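Local coordinates for pyridoxamine 5'-phosphate oxidase-related, FMN-binding protein (PDB 6VNA) that probably binds heme and acts as a noncanonical heme oxygenase that degrades c-type heme, built on an FMN-binding oxidase-like fold, at residues Ala45-Leu57 against Arg108-Tyr122. Residues are numbered along the deposited sequence; the frame is centred on the assembly and turned at random.
Sequences ALQTDADGVPLAL and RRARWLERDPKAKVY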
ATOM      1  N   ALA A  45       6.292   3.499   8.127  1.00 42.99           N
ATOM      2  CA  ALA A  45       7.619   4.128   7.964  1.00 46.77           C
ATOM      3  C   ALA A  45       8.464   3.145   7.160  1.00 41.39           C
ATOM      4  O   ALA A  45       8.459   1.948   7.484  1.00 42.88           O
ATOM      5  CB  ALA A  45       8.232   4.464   9.300  1.00 47.70           C
ATOM      6  N   LEU A  46       9.037   3.614   6.068  1.00 41.26           N
ATOM      7  CA  LEU A  46       9.859   2.788   5.160  1.00 45.08           C
ATOM      8  C   LEU A  46      10.991   3.632   4.577  1.00 47.10           C
ATOM      9  O   LEU A  46      10.713   4.693   4.000  1.00 45.98           O
ATOM     10  CB  LEU A  46       9.012   2.242   4.014  1.00 48.69           C
ATOM     11  CG  LEU A  46       9.823   1.382   3.045  1.00 48.74           C
ATOM     12  CD1 LEU A  46       9.793  -0.082   3.481  1.00 50.71           C
ATOM     13  CD2 LEU A  46       9.333   1.545   1.629  1.00 51.68           C
ATOM     14  N   GLN A  47      12.210   3.129   4.705  1.00 52.98           N
ATOM     15  CA  GLN A  47      13.435   3.646   4.056  1.00 50.83           C
ATOM     16  C   GLN A  47      14.110   2.468   3.350  1.00 52.82           C
ATOM     17  O   GLN A  47      13.478   1.408   3.262  1.00 54.44           O
ATOM     18  CB  GLN A  47      14.308   4.284   5.131  1.00 50.05           C
ATOM     19  CG  GLN A  47      13.607   5.399   5.887  1.00 49.21           C
ATOM     20  CD  GLN A  47      14.522   6.043   6.901  1.00 48.13           C
ATOM     21  OE1 GLN A  47      15.744   5.946   6.815  1.00 59.01           O
ATOM     22  NE2 GLN A  47      13.938   6.656   7.909  1.00 47.71           N
ATOM     23  N   THR A  48      15.320   2.662   2.835  1.00 52.39           N
ATOM     24  CA  THR A  48      16.225   1.588   2.349  1.00 55.94           C
ATOM     25  C   THR A  48      17.312   1.380   3.402  1.00 52.89           C
ATOM     26  O   THR A  48      17.492   2.300   4.173  1.00 49.13           O
ATOM     27  CB  THR A  48      16.817   1.999   1.001  1.00 57.29           C
ATOM     28  OG1 THR A  48      17.511   3.224   1.246  1.00 67.62           O
ATOM     29  CG2 THR A  48      15.766   2.192  -0.065  1.00 56.33           C
ATOM     30  N   ASP A  49      18.024   0.249   3.442  1.00 67.11           N
ATOM     31  CA  ASP A  49      19.343   0.219   4.146  1.00 78.33           C
ATOM     32  C   ASP A  49      20.456   0.276   3.089  1.00 77.99           C
ATOM     33  O   ASP A  49      20.130   0.534   1.900  1.00 65.37           O
ATOM     34  CB  ASP A  49      19.474  -0.871   5.230  1.00 82.19           C
ATOM     35  CG  ASP A  49      19.116  -2.297   4.867  1.00 82.26           C
ATOM     36  OD1 ASP A  49      18.893  -2.568   3.666  1.00 98.65           O
ATOM     37  OD2 ASP A  49      19.071  -3.128   5.805  1.00 66.89           O
ATOM     38  N   ALA A  50      21.710   0.111   3.536  1.00 87.11           N
ATOM     39  CA  ALA A  50      22.980   0.314   2.793  1.00 77.98           C
ATOM     40  C   ALA A  50      22.892  -0.206   1.352  1.00 68.98           C
ATOM     41  O   ALA A  50      23.205   0.581   0.436  1.00 72.67           O
ATOM     42  CB  ALA A  50      24.101  -0.356   3.548  1.00 87.06           C
ATOM     43  N   ASP A  51      22.482  -1.467   1.162  1.00 63.19           N
ATOM     44  CA  ASP A  51      22.373  -2.136  -0.166  1.00 64.84           C
ATOM     45  C   ASP A  51      21.127  -1.668  -0.940  1.00 65.48           C
ATOM     46  O   ASP A  51      20.891  -2.211  -2.044  1.00 70.64           O
ATOM     47  CB  ASP A  51      22.362  -3.660  -0.021  1.00 71.41           C
ATOM     48  CG  ASP A  51      21.185  -4.236   0.757  1.00 82.48           C
ATOM     49  OD1 ASP A  51      20.498  -3.465   1.472  1.00 74.51           O
ATOM     50  OD2 ASP A  51      20.963  -5.463   0.649  1.00 88.62           O
ATOM     51  N   GLY A  52      20.341  -0.731  -0.397  1.00 62.83           N
ATOM     52  CA  GLY A  52      19.207  -0.096  -1.106  1.00 67.14           C
ATOM     53  C   GLY A  52      17.958  -0.966  -1.128  1.00 61.93           C
ATOM     54  O   GLY A  52      17.078  -0.749  -1.997  1.00 67.56           O
ATOM     55  N   VAL A  53      17.884  -1.924  -0.206  1.00 60.92           N
ATOM     56  CA  VAL A  53      16.756  -2.886  -0.049  1.00 53.52           C
ATOM     57  C   VAL A  53      15.739  -2.227   0.871  1.00 46.72           C
ATOM     58  O   VAL A  53      16.112  -1.711   1.930  1.00 44.86           O
ATOM     59  CB  VAL A  53      17.259  -4.233   0.511  1.00 61.45           C
ATOM     60  CG1 VAL A  53      16.126  -5.148   0.963  1.00 61.49           C
ATOM     61  CG2 VAL A  53      18.152  -4.937  -0.500  1.00 61.70           C
ATOM     62  N   PRO A  54      14.443  -2.201   0.485  1.00 35.76           N
ATOM     63  CA  PRO A  54      13.403  -1.609   1.322  1.00 36.60           C
ATOM     64  C   PRO A  54      13.479  -2.124   2.762  1.00 40.76           C
ATOM     65  O   PRO A  54      13.721  -3.290   2.974  1.00 48.09           O
ATOM     66  CB  PRO A  54      12.090  -2.070   0.689  1.00 40.12           C
ATOM     67  CG  PRO A  54      12.457  -2.321  -0.760  1.00 43.30           C
ATOM     68  CD  PRO A  54      13.915  -2.762  -0.757  1.00 40.16           C
ATOM     69  N   LEU A  55      13.317  -1.231   3.723  1.00 45.24           N
ATOM     70  CA  LEU A  55      13.462  -1.540   5.162  1.00 48.15           C
ATOM     71  C   LEU A  55      12.297  -0.878   5.874  1.00 48.61           C
ATOM     72  O   LEU A  55      12.202   0.339   5.780  1.00 53.53           O
ATOM     73  CB  LEU A  55      14.796  -0.978   5.651  1.00 55.09           C
ATOM     74  CG  LEU A  55      15.107  -1.151   7.135  1.00 57.25           C
ATOM     75  CD1 LEU A  55      15.340  -2.617   7.475  1.00 57.95           C
ATOM     76  CD2 LEU A  55      16.322  -0.307   7.516  1.00 61.03           C
ATOM     77  N   ALA A  56      11.449  -1.668   6.522  1.00 49.49           N
ATOM     78  CA  ALA A  56      10.202  -1.215   7.168  1.00 47.78           C
ATOM     79  C   ALA A  56      10.466  -1.174   8.669  1.00 45.33           C
ATOM     80  O   ALA A  56      11.326  -1.932   9.132  1.00 46.33           O
ATOM     81  CB  ALA A  56       9.079  -2.154   6.784  1.00 47.40           C
ATOM     82  N   LEU A  57       9.802  -0.286   9.394  1.00 46.51           N
ATOM     83  CA  LEU A  57       9.840  -0.256  10.876  1.00 47.62           C
ATOM     84  C   LEU A  57       8.395  -0.437  11.368  1.00 52.40           C
ATOM     85  O   LEU A  57       7.574   0.489  11.176  1.00 47.82           O
ATOM     86  CB  LEU A  57      10.471   1.069  11.311  1.00 48.95           C
ATOM     87  CG  LEU A  57      10.597   1.313  12.816  1.00 56.00           C
ATOM     88  CD1 LEU A  57      11.418   0.237  13.489  1.00 56.27           C
ATOM     89  CD2 LEU A  57      11.219   2.675  13.092  1.00 62.55           C
ATOM     90  N   ARG A 108      22.260   1.166  11.522  1.00 96.77           N
ATOM     91  CA  ARG A 108      20.865   1.162  11.009  1.00 87.06           C
ATOM     92  C   ARG A 108      20.018   2.106  11.864  1.00 85.08           C
ATOM     93  O   ARG A 108      19.352   2.984  11.292  1.00 84.73           O
ATOM     94  CB  ARG A 108      20.293  -0.257  11.036  1.00 89.00           C
ATOM     95  CG  ARG A 108      18.856  -0.360  10.542  1.00 89.73           C
ATOM     96  CD  ARG A 108      18.655  -1.568   9.642  1.00 83.15           C
ATOM     97  NE  ARG A 108      19.111  -2.787  10.281  1.00 69.72           N
ATOM     98  CZ  ARG A 108      19.547  -3.869   9.655  1.00 67.72           C
ATOM     99  NH1 ARG A 108      19.612  -3.904   8.336  1.00 66.69           N
ATOM    100  NH2 ARG A 108      19.934  -4.919  10.362  1.00 75.36           N
ATOM    101  N   ARG A 109      20.055   1.925  13.183  1.00 87.05           N
ATOM    102  CA  ARG A 109      19.336   2.788  14.153  1.00 94.77           C
ATOM    103  C   ARG A 109      20.158   4.065  14.325  1.00 99.82           C
ATOM    104  O   ARG A 109      20.920   4.134  15.313  1.00125.40           O
ATOM    105  CB  ARG A 109      19.127   2.025  15.467  1.00103.88           C
ATOM    106  CG  ARG A 109      18.196   2.708  16.463  1.00110.10           C
ATOM    107  CD  ARG A 109      17.887   1.864  17.693  1.00112.52           C
ATOM    108  NE  ARG A 109      19.084   1.548  18.471  1.00114.26           N
ATOM    109  CZ  ARG A 109      19.840   0.456  18.330  1.00120.24           C
ATOM    110  NH1 ARG A 109      19.546  -0.475  17.435  1.00129.96           N
ATOM    111  NH2 ARG A 109      20.906   0.301  19.095  1.00117.56           N
ATOM    112  N   ALA A 110      20.038   5.014  13.386  1.00 92.35           N
ATOM    113  CA  ALA A 110      20.901   6.223  13.271  1.00 87.94           C
ATOM    114  C   ALA A 110      20.819   6.775  11.847  1.00 77.97           C
ATOM    115  O   ALA A 110      20.464   7.953  11.696  1.00 76.92           O
ATOM    116  CB  ALA A 110      22.341   5.918  13.638  1.00 86.35           C
ATOM    117  N   ARG A 111      21.168   5.960  10.847  1.00 68.71           N
ATOM    118  CA  ARG A 111      20.808   6.220   9.431  1.00 65.66           C
ATOM    119  C   ARG A 111      19.336   6.665   9.417  1.00 72.77           C
ATOM    120  O   ARG A 111      19.008   7.735   8.853  1.00 77.49           O
ATOM    121  CB  ARG A 111      21.031   4.958   8.593  1.00 63.59           C
ATOM    122  CG  ARG A 111      20.966   5.161   7.087  1.00 66.02           C
ATOM    123  CD  ARG A 111      21.059   3.839   6.335  1.00 68.94           C
ATOM    124  NE  ARG A 111      21.210   3.968   4.884  1.00 73.39           N
ATOM    125  CZ  ARG A 111      20.245   4.284   4.017  1.00 77.83           C
ATOM    126  NH1 ARG A 111      19.015   4.523   4.439  1.00 87.48           N
ATOM    127  NH2 ARG A 111      20.510   4.363   2.723  1.00 79.04           N
ATOM    128  N   TRP A 112      18.489   5.883  10.079  1.00 67.02           N
ATOM    129  CA  TRP A 112      17.020   6.027  10.036  1.00 67.18           C
ATOM    130  C   TRP A 112      16.631   7.406  10.575  1.00 70.84           C
ATOM    131  O   TRP A 112      15.765   8.068   9.948  1.00 71.50           O
ATOM    132  CB  TRP A 112      16.334   4.871  10.785  1.00 64.30           C
ATOM    133  CG  TRP A 112      14.863   4.842  10.519  1.00 62.39           C
ATOM    134  CD1 TRP A 112      13.933   5.694  11.037  1.00 60.85           C
ATOM    135  CD2 TRP A 112      14.157   3.985   9.601  1.00 60.57           C
ATOM    136  NE1 TRP A 112      12.694   5.408  10.527  1.00 68.98           N
ATOM    137  CE2 TRP A 112      12.797   4.355   9.654  1.00 62.78           C
ATOM    138  CE3 TRP A 112      14.527   2.930   8.760  1.00 60.01           C
ATOM    139  CZ2 TRP A 112      11.815   3.714   8.895  1.00 57.88           C
ATOM    140  CZ3 TRP A 112      13.558   2.289   8.020  1.00 59.19           C
ATOM    141  CH2 TRP A 112      12.222   2.690   8.075  1.00 57.54           C
ATOM    142  N   LEU A 113      17.244   7.843  11.678  1.00 75.98           N
ATOM    143  CA  LEU A 113      16.880   9.137  12.324  1.00 78.86           C
ATOM    144  C   LEU A 113      17.413  10.311  11.486  1.00 78.87           C
ATOM    145  O   LEU A 113      16.653  11.287  11.272  1.00 72.01           O
ATOM    146  CB  LEU A 113      17.396   9.176  13.764  1.00 87.09           C
ATOM    147  CG  LEU A 113      16.603  10.092  14.699  1.00 96.76           C
ATOM    148  CD1 LEU A 113      15.175   9.589  14.868  1.00 98.86           C
ATOM    149  CD2 LEU A 113      17.288  10.219  16.054  1.00 99.41           C
ATOM    150  N   GLU A 114      18.650  10.219  10.987  1.00 74.57           N
ATOM    151  CA  GLU A 114      19.218  11.255  10.089  1.00 76.05           C
ATOM    152  C   GLU A 114      18.200  11.513   8.975  1.00 75.55           C
ATOM    153  O   GLU A 114      17.996  12.700   8.625  1.00 75.24           O
ATOM    154  CB  GLU A 114      20.594  10.836   9.570  1.00 83.79           C
ATOM    155  CG  GLU A 114      21.666  10.864  10.653  1.00 98.36           C
ATOM    156  CD  GLU A 114      23.051  10.451  10.182  1.00109.46           C
ATOM    157  OE1 GLU A 114      23.530  11.036   9.175  1.00109.35           O
ATOM    158  OE2 GLU A 114      23.643   9.536  10.809  1.00103.58           O
ATOM    159  N   ARG A 115      17.528  10.459   8.493  1.00 73.49           N
ATOM    160  CA  ARG A 115      16.623  10.526   7.310  1.00 75.45           C
ATOM    161  C   ARG A 115      15.179  10.815   7.751  1.00 72.18           C
ATOM    162  O   ARG A 115      14.425  11.412   6.961  1.00 76.12           O
ATOM    163  CB  ARG A 115      16.795   9.251   6.483  1.00 78.69           C
ATOM    164  CG  ARG A 115      18.188   9.115   5.882  1.00 82.96           C
ATOM    165  CD  ARG A 115      18.532   7.718   5.412  1.00 82.93           C
ATOM    166  NE  ARG A 115      17.706   7.301   4.284  1.00 83.09           N
ATOM    167  CZ  ARG A 115      17.996   7.480   3.001  1.00 79.63           C
ATOM    168  NH1 ARG A 115      19.107   8.096   2.641  1.00 82.75           N
ATOM    169  NH2 ARG A 115      17.156   7.047   2.076  1.00 83.02           N
ATOM    170  N   ASP A 116      14.807  10.450   8.975  1.00 80.83           N
ATOM    171  CA  ASP A 116      13.447  10.702   9.523  1.00 88.79           C
ATOM    172  C   ASP A 116      13.581  11.036  11.007  1.00 95.93           C
ATOM    173  O   ASP A 116      13.546  10.132  11.846  1.00 91.95           O
ATOM    174  CB  ASP A 116      12.536   9.500   9.262  1.00 91.62           C
ATOM    175  CG  ASP A 116      11.059   9.767   9.482  1.00 96.13           C
ATOM    176  OD1 ASP A 116      10.708  10.928   9.777  1.00 95.69           O
ATOM    177  OD2 ASP A 116      10.268   8.804   9.347  1.00111.29           O
ATOM    178  N   PRO A 117      13.780  12.332  11.365  1.00 94.27           N
ATOM    179  CA  PRO A 117      13.907  12.747  12.765  1.00 94.06           C
ATOM    180  C   PRO A 117      12.666  12.421  13.620  1.00 94.74           C
ATOM    181  O   PRO A 117      12.822  11.814  14.674  1.00 89.90           O
ATOM    182  CB  PRO A 117      14.110  14.270  12.674  1.00 96.25           C
ATOM    183  CG  PRO A 117      14.599  14.518  11.264  1.00 91.56           C
ATOM    184  CD  PRO A 117      13.927  13.458  10.429  1.00 91.96           C
ATOM    185  N   LYS A 118      11.479  12.817  13.140  1.00 93.14           N
ATOM    186  CA  LYS A 118      10.141  12.489  13.716  1.00106.80           C
ATOM    187  C   LYS A 118      10.118  11.054  14.271  1.00111.29           C
ATOM    188  O   LYS A 118       9.435  10.837  15.295  1.00117.28           O
ATOM    189  CB  LYS A 118       9.058  12.671  12.643  1.00106.66           C
ATOM    190  CG  LYS A 118       7.651  12.216  13.024  1.00106.77           C
ATOM    191  CD  LYS A 118       7.326  10.751  12.722  1.00104.42           C
ATOM    192  CE  LYS A 118       7.123  10.444  11.250  1.00 96.64           C
ATOM    193  NZ  LYS A 118       7.487   9.044  10.931  1.00 93.40           N
ATOM    194  N   ALA A 119      10.821  10.116  13.620  1.00115.29           N
ATOM    195  CA  ALA A 119      10.824   8.665  13.933  1.00118.24           C
ATOM    196  C   ALA A 119      11.687   8.352  15.167  1.00117.05           C
ATOM    197  O   ALA A 119      12.158   7.198  15.261  1.00119.61           O
ATOM    198  CB  ALA A 119      11.294   7.885  12.726  1.00122.32           C
ATOM    199  N   LYS A 120      11.876   9.306  16.089  1.00111.53           N
ATOM    200  CA  LYS A 120      12.415   9.024  17.447  1.00118.13           C
ATOM    201  C   LYS A 120      11.286   8.455  18.318  1.00114.42           C
ATOM    202  O   LYS A 120      11.534   7.460  19.040  1.00112.44           O
ATOM    203  CB  LYS A 120      13.014  10.270  18.107  1.00134.06           C
ATOM    204  CG  LYS A 120      13.953   9.997  19.284  1.00150.01           C
ATOM    205  CD  LYS A 120      13.654   8.710  20.061  1.00157.02           C
ATOM    206  CE  LYS A 120      14.448   8.518  21.336  1.00153.12           C
ATOM    207  NZ  LYS A 120      13.634   8.837  22.533  1.00145.33           N
ATOM    208  N   VAL A 121      10.091   9.049  18.249  1.00118.35           N
ATOM    209  CA  VAL A 121       8.867   8.549  18.952  1.00123.89           C
ATOM    210  C   VAL A 121       8.858   7.007  18.899  1.00122.33           C
ATOM    211  O   VAL A 121       8.763   6.389  19.973  1.00128.42           O
ATOM    212  CB  VAL A 121       7.574   9.191  18.392  1.00122.14           C
ATOM    213  CG1 VAL A 121       7.276   8.782  16.957  1.00120.55           C
ATOM    214  CG2 VAL A 121       6.366   8.919  19.278  1.00116.34           C
ATOM    215  N   TYR A 122       9.045   6.404  17.719  1.00125.21           N
ATOM    216  CA  TYR A 122       9.005   4.933  17.495  1.00122.16           C
ATOM    217  C   TYR A 122      10.195   4.224  18.160  1.00121.69           C
ATOM    218  O   TYR A 122      10.001   3.077  18.605  1.00128.87           O
ATOM    219  CB  TYR A 122       8.954   4.625  15.998  1.00125.17           C
ATOM    220  CG  TYR A 122       7.675   5.031  15.312  1.00129.71           C
ATOM    221  CD1 TYR A 122       6.492   5.186  16.022  1.00125.31           C
ATOM    222  CD2 TYR A 122       7.636   5.220  13.939  1.00140.71           C
ATOM    223  CE1 TYR A 122       5.311   5.539  15.393  1.00128.35           C
ATOM    224  CE2 TYR A 122       6.462   5.569  13.292  1.00145.97           C
ATOM    225  CZ  TYR A 122       5.297   5.727  14.024  1.00139.78           C
ATOM    226  OH  TYR A 122       4.128   6.061  13.410  1.00141.94           O
TER
HETATM  227  O   HOH W   1      14.596   5.670   1.642  1.00 44.54           O
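Buried helix-on-hairpin packing joins helix 108-115 to the antiparallel strands 45-48 and 54-57, with the W112 indole laid between Q47 and L57. The helix runs across the hairpin, at 87° to strand 54-57. With CG anti to the backbone N (chi1 -168°), W112 turns its indole edge-first toward the strands, where CZ3 comes 3.3 Å from L55 O. Q47 covers one face: its CG sits 3.6 Å from the centroid of the six-membered ring of W112, a CH-pi contact, and its amide plane continues the stack, tilted 19° from the indole. That amide is also pinned in rotation, since Q47 NE2 gives a nearly straight bond of 3.1 Å to a lone pair of W112 O, which also accepts a hydrogen bond from D116 N. L57 CD2 lies over the opposite face, A45 CB meets the edge at W112 CZ2 (3.7 Å), and F130 adds an edge-to-face contact. Were W112 replaced by an alanine, a gap between Q47 and L57 would probably open and the Q47 amide would lose its stacking surface. Toward the turn, R108 lays its CD on L55 CD2 and reaches D49 OD2 with NH1 at 2.7 Å, a salt bridge whose hydrogen bond is weak. R115, whose NH1 is salt-bridged to E22, gives NH2 to a water that also accepts a weak bond from T48 N. The arrangement is consistent with the split-barrel fold of the pyridoxamine 5'-phosphate oxidase-like, FMN-binding family, here with a helix packed across one hairpin.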